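PDB 7NVH: trehalose monomycolate exporter MmpL3 from Mycobacterium tuberculosis, which probably exports trehalose monomycolate across the inner membrane as an RND-superfamily transporter, supplying mycolic acids for the mycobacterial cell envelope. Local coordinates for residues Asp140-Asp152 / Leu163-Gly175. Residues are numbered along the deposited sequence; the frame is centred on the assembly and turned at random.
With AV0 (Lauryl Maltose Neopentyl Glycol), chain B.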
ATOM      1  N   ASP A 140      11.048   4.127 -15.762  1.00 57.82           N
ATOM      2  CA  ASP A 140      11.632   2.861 -15.336  1.00 57.82           C
ATOM      3  C   ASP A 140      12.874   2.508 -16.139  1.00 57.82           C
ATOM      4  O   ASP A 140      13.811   1.916 -15.592  1.00 57.82           O
ATOM      5  CB  ASP A 140      10.596   1.746 -15.443  1.00 57.82           C
ATOM      6  CG  ASP A 140       9.300   2.095 -14.746  1.00 57.82           C
ATOM      7  OD1 ASP A 140       9.314   2.230 -13.505  1.00 57.82           O
ATOM      8  OD2 ASP A 140       8.269   2.237 -15.436  1.00 57.82           O
ATOM      9  N   THR A 141      12.908   2.862 -17.425  1.00 54.20           N
ATOM     10  CA  THR A 141      14.124   2.670 -18.206  1.00 54.20           C
ATOM     11  C   THR A 141      15.271   3.493 -17.639  1.00 54.20           C
ATOM     12  O   THR A 141      16.405   3.011 -17.546  1.00 54.20           O
ATOM     13  CB  THR A 141      13.878   3.039 -19.666  1.00 54.20           C
ATOM     14  OG1 THR A 141      12.748   2.310 -20.160  1.00 54.20           O
ATOM     15  CG2 THR A 141      15.095   2.707 -20.508  1.00 54.20           C
ATOM     16  N   ILE A 142      14.993   4.738 -17.247  1.00 52.89           N
ATOM     17  CA  ILE A 142      16.028   5.582 -16.655  1.00 52.89           C
ATOM     18  C   ILE A 142      16.495   4.999 -15.329  1.00 52.89           C
ATOM     19  O   ILE A 142      17.692   5.002 -15.019  1.00 52.89           O
ATOM     20  CB  ILE A 142      15.515   7.023 -16.489  1.00 52.89           C
ATOM     21  CG1 ILE A 142      15.157   7.620 -17.846  1.00 52.89           C
ATOM     22  CG2 ILE A 142      16.560   7.880 -15.812  1.00 52.89           C
ATOM     23  CD1 ILE A 142      14.445   8.943 -17.753  1.00 52.89           C
ATOM     24  N   LEU A 143      15.559   4.497 -14.521  1.00 52.44           N
ATOM     25  CA  LEU A 143      15.943   3.895 -13.248  1.00 52.44           C
ATOM     26  C   LEU A 143      16.819   2.665 -13.456  1.00 52.44           C
ATOM     27  O   LEU A 143      17.810   2.472 -12.743  1.00 52.44           O
ATOM     28  CB  LEU A 143      14.704   3.537 -12.433  1.00 52.44           C
ATOM     29  CG  LEU A 143      15.003   2.970 -11.046  1.00 52.44           C
ATOM     30  CD1 LEU A 143      15.955   3.880 -10.293  1.00 52.44           C
ATOM     31  CD2 LEU A 143      13.724   2.765 -10.260  1.00 52.44           C
ATOM     32  N   ASN A 144      16.469   1.817 -14.425  1.00 51.27           N
ATOM     33  CA  ASN A 144      17.290   0.644 -14.710  1.00 51.27           C
ATOM     34  C   ASN A 144      18.662   1.045 -15.234  1.00 51.27           C
ATOM     35  O   ASN A 144      19.676   0.427 -14.887  1.00 51.27           O
ATOM     36  CB  ASN A 144      16.577  -0.265 -15.709  1.00 51.27           C
ATOM     37  CG  ASN A 144      15.367  -0.948 -15.110  1.00 51.27           C
ATOM     38  OD1 ASN A 144      15.271  -1.110 -13.894  1.00 51.27           O
ATOM     39  ND2 ASN A 144      14.436  -1.353 -15.962  1.00 51.27           N
ATOM     40  N   ASN A 145      18.715   2.081 -16.073  1.00 50.84           N
ATOM     41  CA  ASN A 145      19.997   2.574 -16.558  1.00 50.84           C
ATOM     42  C   ASN A 145      20.859   3.072 -15.409  1.00 50.84           C
ATOM     43  O   ASN A 145      22.075   2.853 -15.394  1.00 50.84           O
ATOM     44  CB  ASN A 145      19.778   3.682 -17.583  1.00 50.84           C
ATOM     45  CG  ASN A 145      19.530   3.145 -18.972  1.00 50.84           C
ATOM     46  OD1 ASN A 145      19.551   1.937 -19.192  1.00 50.84           O
ATOM     47  ND2 ASN A 145      19.293   4.040 -19.919  1.00 50.84           N
ATOM     48  N   TYR A 146      20.248   3.754 -14.439  1.00 49.47           N
ATOM     49  CA  TYR A 146      21.006   4.199 -13.275  1.00 49.47           C
ATOM     50  C   TYR A 146      21.481   3.022 -12.440  1.00 49.47           C
ATOM     51  O   TYR A 146      22.585   3.056 -11.888  1.00 49.47           O
ATOM     52  CB  TYR A 146      20.177   5.135 -12.405  1.00 49.47           C
ATOM     53  CG  TYR A 146      20.824   5.363 -11.063  1.00 49.47           C
ATOM     54  CD1 TYR A 146      22.001   6.087 -10.958  1.00 49.47           C
ATOM     55  CD2 TYR A 146      20.283   4.829  -9.908  1.00 49.47           C
ATOM     56  CE1 TYR A 146      22.607   6.288  -9.743  1.00 49.47           C
ATOM     57  CE2 TYR A 146      20.884   5.026  -8.687  1.00 49.47           C
ATOM     58  CZ  TYR A 146      22.046   5.756  -8.611  1.00 49.47           C
ATOM     59  OH  TYR A 146      22.650   5.957  -7.394  1.00 49.47           O
ATOM     60  N   LYS A 147      20.637   2.004 -12.279  1.00 50.34           N
ATOM     61  CA  LYS A 147      21.040   0.832 -11.511  1.00 50.34           C
ATOM     62  C   LYS A 147      22.194   0.103 -12.181  1.00 50.34           C
ATOM     63  O   LYS A 147      23.027  -0.503 -11.499  1.00 50.34           O
ATOM     64  CB  LYS A 147      19.853  -0.112 -11.325  1.00 50.34           C
ATOM     65  CG  LYS A 147      18.957   0.247 -10.157  1.00 50.34           C
ATOM     66  CD  LYS A 147      17.824  -0.752 -10.016  1.00 50.34           C
ATOM     67  CE  LYS A 147      16.580  -0.094  -9.448  1.00 50.34           C
ATOM     68  NZ  LYS A 147      15.913  -0.950  -8.429  1.00 50.34           N
ATOM     69  N   ALA A 148      22.258   0.150 -13.510  1.00 49.84           N
ATOM     70  CA  ALA A 148      23.341  -0.507 -14.231  1.00 49.84           C
ATOM     71  C   ALA A 148      24.685   0.186 -14.056  1.00 49.84           C
ATOM     72  O   ALA A 148      25.714  -0.418 -14.372  1.00 49.84           O
ATOM     73  CB  ALA A 148      23.001  -0.597 -15.718  1.00 49.84           C
ATOM     74  N   ILE A 149      24.711   1.426 -13.569  1.00 49.38           N
ATOM     75  CA  ILE A 149      25.956   2.174 -13.424  1.00 49.38           C
ATOM     76  C   ILE A 149      26.225   2.620 -11.996  1.00 49.38           C
ATOM     77  O   ILE A 149      27.317   3.139 -11.727  1.00 49.38           O
ATOM     78  CB  ILE A 149      25.992   3.400 -14.361  1.00 49.38           C
ATOM     79  CG1 ILE A 149      25.002   4.458 -13.884  1.00 49.38           C
ATOM     80  CG2 ILE A 149      25.688   2.995 -15.786  1.00 49.38           C
ATOM     81  CD1 ILE A 149      25.180   5.794 -14.550  1.00 49.38           C
ATOM     82  N   ALA A 150      25.275   2.456 -11.077  1.00 49.57           N
ATOM     83  CA  ALA A 150      25.463   2.959  -9.717  1.00 49.57           C
ATOM     84  C   ALA A 150      26.668   2.357  -9.005  1.00 49.57           C
ATOM     85  O   ALA A 150      27.437   3.121  -8.397  1.00 49.57           O
ATOM     86  CB  ALA A 150      24.179   2.749  -8.909  1.00 49.57           C
ATOM     87  N   PRO A 151      26.895   1.037  -9.011  1.00 49.62           N
ATOM     88  CA  PRO A 151      28.088   0.517  -8.323  1.00 49.62           C
ATOM     89  C   PRO A 151      29.391   1.074  -8.862  1.00 49.62           C
ATOM     90  O   PRO A 151      30.339   1.257  -8.090  1.00 49.62           O
ATOM     91  CB  PRO A 151      27.988  -1.000  -8.543  1.00 49.62           C
ATOM     92  CG  PRO A 151      27.045  -1.168  -9.682  1.00 49.62           C
ATOM     93  CD  PRO A 151      26.062  -0.064  -9.524  1.00 49.62           C
ATOM     94  N   ASP A 152      29.475   1.345 -10.162  1.00 49.31           N
ATOM     95  CA  ASP A 152      30.687   1.905 -10.739  1.00 49.31           C
ATOM     96  C   ASP A 152      30.727   3.423 -10.664  1.00 49.31           C
ATOM     97  O   ASP A 152      31.795   4.014 -10.856  1.00 49.31           O
ATOM     98  CB  ASP A 152      30.826   1.457 -12.198  1.00 49.31           C
ATOM     99  CG  ASP A 152      32.262   1.474 -12.681  1.00 49.31           C
ATOM    100  OD1 ASP A 152      33.155   1.844 -11.891  1.00 49.31           O
ATOM    101  OD2 ASP A 152      32.500   1.109 -13.850  1.00 49.31           O
ATOM    102  N   LEU A 163      26.475  10.831  -4.159  1.00 47.98           N
ATOM    103  CA  LEU A 163      25.456  10.885  -5.193  1.00 47.98           C
ATOM    104  C   LEU A 163      24.122  11.335  -4.619  1.00 47.98           C
ATOM    105  O   LEU A 163      23.728  10.922  -3.526  1.00 47.98           O
ATOM    106  CB  LEU A 163      25.302   9.521  -5.865  1.00 47.98           C
ATOM    107  CG  LEU A 163      26.601   8.758  -6.120  1.00 47.98           C
ATOM    108  CD1 LEU A 163      26.299   7.376  -6.665  1.00 47.98           C
ATOM    109  CD2 LEU A 163      27.492   9.528  -7.073  1.00 47.98           C
ATOM    110  N   ALA A 164      23.435  12.188  -5.369  1.00 47.78           N
ATOM    111  CA  ALA A 164      22.107  12.656  -5.008  1.00 47.78           C
ATOM    112  C   ALA A 164      21.335  12.909  -6.291  1.00 47.78           C
ATOM    113  O   ALA A 164      21.876  12.815  -7.393  1.00 47.78           O
ATOM    114  CB  ALA A 164      22.170  13.917  -4.145  1.00 47.78           C
ATOM    115  N   GLY A 165      20.056  13.222  -6.140  1.00 50.72           N
ATOM    116  CA  GLY A 165      19.241  13.535  -7.295  1.00 50.72           C
ATOM    117  C   GLY A 165      18.001  12.677  -7.394  1.00 50.72           C
ATOM    118  O   GLY A 165      17.635  11.992  -6.438  1.00 50.72           O
ATOM    119  N   LEU A 166      17.349  12.702  -8.551  1.00 51.04           N
ATOM    120  CA  LEU A 166      16.123  11.943  -8.744  1.00 51.04           C
ATOM    121  C   LEU A 166      16.353  10.442  -8.754  1.00 51.04           C
ATOM    122  O   LEU A 166      15.547   9.699  -8.186  1.00 51.04           O
ATOM    123  CB  LEU A 166      15.452  12.358 -10.056  1.00 51.04           C
ATOM    124  CG  LEU A 166      14.677  13.672 -10.032  1.00 51.04           C
ATOM    125  CD1 LEU A 166      14.666  14.300 -11.412  1.00 51.04           C
ATOM    126  CD2 LEU A 166      13.264  13.450  -9.533  1.00 51.04           C
ATOM    127  N   GLN A 167      17.427   9.980  -9.384  1.00 49.81           N
ATOM    128  CA  GLN A 167      17.654   8.552  -9.558  1.00 49.81           C
ATOM    129  C   GLN A 167      18.250   7.881  -8.323  1.00 49.81           C
ATOM    130  O   GLN A 167      17.821   6.773  -7.983  1.00 49.81           O
ATOM    131  CB  GLN A 167      18.533   8.302 -10.783  1.00 49.81           C
ATOM    132  CG  GLN A 167      17.986   8.923 -12.053  1.00 49.81           C
ATOM    133  CD  GLN A 167      16.554   8.517 -12.332  1.00 49.81           C
ATOM    134  OE1 GLN A 167      16.146   7.394 -12.046  1.00 49.81           O
ATOM    135  NE2 GLN A 167      15.779   9.435 -12.894  1.00 49.81           N
ATOM    136  N   PRO A 168      19.246   8.462  -7.643  1.00 48.56           N
ATOM    137  CA  PRO A 168      19.678   7.847  -6.377  1.00 48.56           C
ATOM    138  C   PRO A 168      18.564   7.750  -5.350  1.00 48.56           C
ATOM    139  O   PRO A 168      18.446   6.731  -4.658  1.00 48.56           O
ATOM    140  CB  PRO A 168      20.806   8.776  -5.915  1.00 48.56           C
ATOM    141  CG  PRO A 168      21.357   9.311  -7.167  1.00 48.56           C
ATOM    142  CD  PRO A 168      20.163   9.546  -8.039  1.00 48.56           C
ATOM    143  N   VAL A 169      17.716   8.775  -5.256  1.00 50.52           N
ATOM    144  CA  VAL A 169      16.613   8.736  -4.305  1.00 50.52           C
ATOM    145  C   VAL A 169      15.582   7.697  -4.722  1.00 50.52           C
ATOM    146  O   VAL A 169      15.035   6.975  -3.882  1.00 50.52           O
ATOM    147  CB  VAL A 169      15.987  10.132  -4.155  1.00 50.52           C
ATOM    148  CG1 VAL A 169      14.685  10.045  -3.386  1.00 50.52           C
ATOM    149  CG2 VAL A 169      16.951  11.063  -3.450  1.00 50.52           C
ATOM    150  N   ALA A 170      15.297   7.605  -6.022  1.00 50.83           N
ATOM    151  CA  ALA A 170      14.368   6.586  -6.501  1.00 50.83           C
ATOM    152  C   ALA A 170      14.901   5.185  -6.237  1.00 50.83           C
ATOM    153  O   ALA A 170      14.145   4.289  -5.846  1.00 50.83           O
ATOM    154  CB  ALA A 170      14.091   6.782  -7.989  1.00 50.83           C
ATOM    155  N   GLU A 171      16.201   4.974  -6.452  1.00 51.74           N
ATOM    156  CA  GLU A 171      16.800   3.675  -6.173  1.00 51.74           C
ATOM    157  C   GLU A 171      16.727   3.345  -4.691  1.00 51.74           C
ATOM    158  O   GLU A 171      16.460   2.198  -4.316  1.00 51.74           O
ATOM    159  CB  GLU A 171      18.248   3.652  -6.653  1.00 51.74           C
ATOM    160  CG  GLU A 171      18.924   2.306  -6.500  1.00 51.74           C
ATOM    161  CD  GLU A 171      20.432   2.419  -6.423  1.00 51.74           C
ATOM    162  OE1 GLU A 171      21.123   1.441  -6.775  1.00 51.74           O
ATOM    163  OE2 GLU A 171      20.926   3.486  -6.002  1.00 51.74           O
ATOM    164  N   ALA A 172      16.974   4.333  -3.831  1.00 52.27           N
ATOM    165  CA  ALA A 172      16.860   4.099  -2.396  1.00 52.27           C
ATOM    166  C   ALA A 172      15.427   3.763  -2.005  1.00 52.27           C
ATOM    167  O   ALA A 172      15.192   2.871  -1.183  1.00 52.27           O
ATOM    168  CB  ALA A 172      17.357   5.319  -1.623  1.00 52.27           C
ATOM    169  N   LEU A 173      14.454   4.469  -2.583  1.00 53.71           N
ATOM    170  CA  LEU A 173      13.052   4.223  -2.277  1.00 53.71           C
ATOM    171  C   LEU A 173      12.576   2.854  -2.741  1.00 53.71           C
ATOM    172  O   LEU A 173      11.871   2.174  -1.989  1.00 53.71           O
ATOM    173  CB  LEU A 173      12.176   5.306  -2.910  1.00 53.71           C
ATOM    174  CG  LEU A 173      12.180   6.674  -2.232  1.00 53.71           C
ATOM    175  CD1 LEU A 173      11.543   7.714  -3.134  1.00 53.71           C
ATOM    176  CD2 LEU A 173      11.465   6.616  -0.898  1.00 53.71           C
ATOM    177  N   THR A 174      12.937   2.435  -3.953  1.00 55.41           N
ATOM    178  CA  THR A 174      12.567   1.111  -4.436  1.00 55.41           C
ATOM    179  C   THR A 174      13.479   0.011  -3.920  1.00 55.41           C
ATOM    180  O   THR A 174      13.121  -1.166  -4.022  1.00 55.41           O
ATOM    181  CB  THR A 174      12.569   1.070  -5.968  1.00 55.41           C
ATOM    182  OG1 THR A 174      13.920   1.067  -6.444  1.00 55.41           O
ATOM    183  CG2 THR A 174      11.836   2.268  -6.537  1.00 55.41           C
ATOM    184  N   GLY A 175      14.643   0.359  -3.377  1.00 55.95           N
ATOM    185  CA  GLY A 175      15.526  -0.636  -2.806  1.00 55.95           C
ATOM    186  C   GLY A 175      15.165  -1.077  -1.410  1.00 55.95           C
ATOM    187  O   GLY A 175      15.778  -2.014  -0.891  1.00 55.95           O
TER
HETATM  188  C1  AV0 B 801       8.006  10.717 -10.590  1.00 63.35           C
HETATM  189  O1  AV0 B 801       8.218  10.725  -9.220  1.00 63.35           O
HETATM  190  C2  AV0 B 801       6.939   9.703 -10.952  1.00 63.35           C
HETATM  191  O2  AV0 B 801       7.376   8.406 -10.544  1.00 63.35           O
HETATM  192  C3  AV0 B 801       6.679   9.689 -12.428  1.00 63.35           C
HETATM  193  O3  AV0 B 801       5.512   8.853 -12.661  1.00 63.35           O
HETATM  194  C4  AV0 B 801       6.439  11.040 -13.011  1.00 63.35           C
HETATM  195  O4  AV0 B 801       6.627  10.976 -14.471  1.00 63.35           O
HETATM  196  C5  AV0 B 801       7.385  12.125 -12.492  1.00 63.35           C
HETATM  197  O5  AV0 B 801       7.595  12.074 -11.023  1.00 63.35           O
HETATM  198  C6  AV0 B 801       6.822  13.463 -12.842  1.00 63.35           C
HETATM  199  O6  AV0 B 801       6.770  14.258 -11.684  1.00 63.35           O
HETATM  200  CAA AV0 B 801       8.456   1.171  -3.424  1.00 63.35           C
HETATM  201  CAB AV0 B 801      18.475  18.188  -8.604  1.00 63.35           C
HETATM  202  OAI AV0 B 801       2.931   9.302 -13.531  1.00 63.35           O
HETATM  203  OAJ AV0 B 801      11.876  22.088  -3.708  1.00 63.35           O
HETATM  204  OAL AV0 B 801       6.448  16.185  -2.400  1.00 63.35           O
HETATM  205  OAN AV0 B 801      10.409  18.635  -5.854  1.00 63.35           O
HETATM  206  OAP AV0 B 801      11.354  16.158  -6.784  1.00 63.35           O
HETATM  207  OAQ AV0 B 801       2.864  13.003 -16.552  1.00 63.35           O
HETATM  208  OAR AV0 B 801       9.112  22.241  -1.762  1.00 63.35           O
HETATM  209  OAS AV0 B 801       4.059   9.748 -17.643  1.00 63.35           O
HETATM  210  OAT AV0 B 801       7.738  20.371  -0.048  1.00 63.35           O
HETATM  211  OAU AV0 B 801       5.751  12.758 -16.452  1.00 63.35           O
HETATM  212  OAV AV0 B 801       7.560  17.804  -1.130  1.00 63.35           O
HETATM  213  CAW AV0 B 801       8.969   2.315  -4.280  1.00 63.35           C
HETATM  214  CAX AV0 B 801      18.195  17.155  -7.467  1.00 63.35           C
HETATM  215  CAY AV0 B 801       7.889   2.739  -5.263  1.00 63.35           C
HETATM  216  CAZ AV0 B 801      16.693  16.756  -7.482  1.00 63.35           C
HETATM  217  CBA AV0 B 801       8.266   4.086  -5.880  1.00 63.35           C
HETATM  218  CBB AV0 B 801      16.419  15.788  -6.309  1.00 63.35           C
HETATM  219  CBC AV0 B 801       8.576   5.092  -4.756  1.00 63.35           C
HETATM  220  CBD AV0 B 801      14.889  15.497  -6.196  1.00 63.35           C
HETATM  221  CBE AV0 B 801       8.598   6.540  -5.343  1.00 63.35           C
HETATM  222  CBF AV0 B 801      14.687  14.209  -5.371  1.00 63.35           C
HETATM  223  CBG AV0 B 801       9.645   6.622  -6.533  1.00 63.35           C
HETATM  224  CBH AV0 B 801      13.157  13.837  -5.336  1.00 63.35           C
HETATM  225  CBI AV0 B 801       9.208   7.763  -7.527  1.00 63.35           C
HETATM  226  CBJ AV0 B 801      13.001  12.304  -5.565  1.00 63.35           C
HETATM  227  CBK AV0 B 801      10.042   9.088  -7.231  1.00 63.35           C
HETATM  228  CBL AV0 B 801      11.480  11.929  -5.634  1.00 63.35           C
HETATM  229  CBM AV0 B 801       2.628   9.735 -14.837  1.00 63.35           C
HETATM  230  CBN AV0 B 801      11.772  21.200  -2.622  1.00 63.35           C
HETATM  231  CBP AV0 B 801       6.625  16.377  -3.784  1.00 63.35           C
HETATM  232  CBQ AV0 B 801       9.076  10.229  -6.703  1.00 63.35           C
HETATM  233  CBR AV0 B 801      11.070  11.769  -7.138  1.00 63.35           C
HETATM  234  CBS AV0 B 801       9.146  11.750  -8.820  1.00 63.35           C
HETATM  235  CBT AV0 B 801       8.792  12.822  -6.495  1.00 63.35           C
HETATM  236  OBV AV0 B 801       9.460  14.064  -6.792  1.00 63.35           O
HETATM  237  OBX AV0 B 801       8.164  15.106  -5.139  1.00 63.35           O
HETATM  238  OBY AV0 B 801       4.319  11.403 -14.350  1.00 63.35           O
HETATM  239  OBZ AV0 B 801      10.719  19.016  -2.699  1.00 63.35           O
HETATM  240  OCB AV0 B 801       8.645  18.515  -3.634  1.00 63.35           O
HETATM  241  CCC AV0 B 801       3.005  11.177 -14.991  1.00 63.35           C
HETATM  242  CCD AV0 B 801      10.450  20.459  -2.691  1.00 63.35           C
HETATM  243  CCF AV0 B 801       8.080  16.187  -4.139  1.00 63.35           C
HETATM  244  CCH AV0 B 801       9.996  17.355  -5.257  1.00 63.35           C
HETATM  245  CCJ AV0 B 801       9.502  14.982  -5.747  1.00 63.35           C
HETATM  246  CCL AV0 B 801      10.007  16.322  -6.295  1.00 63.35           C
HETATM  247  CCM AV0 B 801       9.526  11.628  -7.280  1.00 63.35           C
HETATM  248  CCN AV0 B 801       2.987  11.568 -16.471  1.00 63.35           C
HETATM  249  CCO AV0 B 801       9.575  20.897  -1.515  1.00 63.35           C
HETATM  250  CCQ AV0 B 801       8.637  17.511  -4.666  1.00 63.35           C
HETATM  251  CCR AV0 B 801       5.404  10.779 -15.123  1.00 63.35           C
HETATM  252  CCS AV0 B 801       9.478  18.218  -2.576  1.00 63.35           C
HETATM  253  CCT AV0 B 801       4.183  11.162 -17.251  1.00 63.35           C
HETATM  254  CCU AV0 B 801       8.388  20.019  -1.317  1.00 63.35           C
HETATM  255  CCV AV0 B 801       5.467  11.354 -16.531  1.00 63.35           C
HETATM  256  CCW AV0 B 801       8.757  18.604  -1.286  1.00 63.35           C
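Helices 140-147 and 166-174 cross almost perpendicularly, at -89° with their axes 9.8 Å apart, and the backbones come nearest at Leu143 and Gln167. Tyr146 lies buried between the segments, against Gln167, Pro168 and Glu171. With CG anti to the backbone N (chi1 168°), its ring is carried over the start of helix 166-174, where Gln167 CB makes a CH-pi contact 4.1 Å from the Tyr146 ring centroid and the Pro168 N lies over the rim of the same face. Ala150 CB, from the same segment as the tyrosine, lies over the opposite face, toward its rim. Glu171 comes up to the ring edge with its carboxylate turned nearly perpendicular to the ring, and Tyr146 OH gives OE2 of Glu171 a weak hydrogen bond of 3.3 Å. Tyr146 OH also lies 3.6 Å from Pro168 CG. Leu143 and Glu171 each sit as a knob in a hole of the other segment: Leu143 among Gln167, Ala170, Glu171 and Thr174, Glu171 among Leu143, Tyr146, Lys147 and, at the start of helix 150-152, Ala150.

The crossing lies in what is, from the RND family, probably the periplasmic porter domain, where strand 162-164 edges an antiparallel sheet and leads through Gly165, the N-cap residue, into helix 166-174. One side of that helix packs on helix 140-147; Val169 and Leu173 on another side line the pocket of the bound detergent, lauryl maltose neopentyl glycol, with Val169 CG1 3.6 Å from its CBJ atom.

The Gln167 side chain bends at chi2 (-53°), bringing its amide to Ile142, whose CG2 lies 3.4 Å from NE2 of Gln167. Near the C-terminal end of helix 166-174, Thr174 OG1 receives a weak hydrogen bond of 3.5 Å from Lys147 NZ and in turn bonds weakly to the Ala170 carbonyl, while Thr174 CG2 touches a detergent alkyl chain.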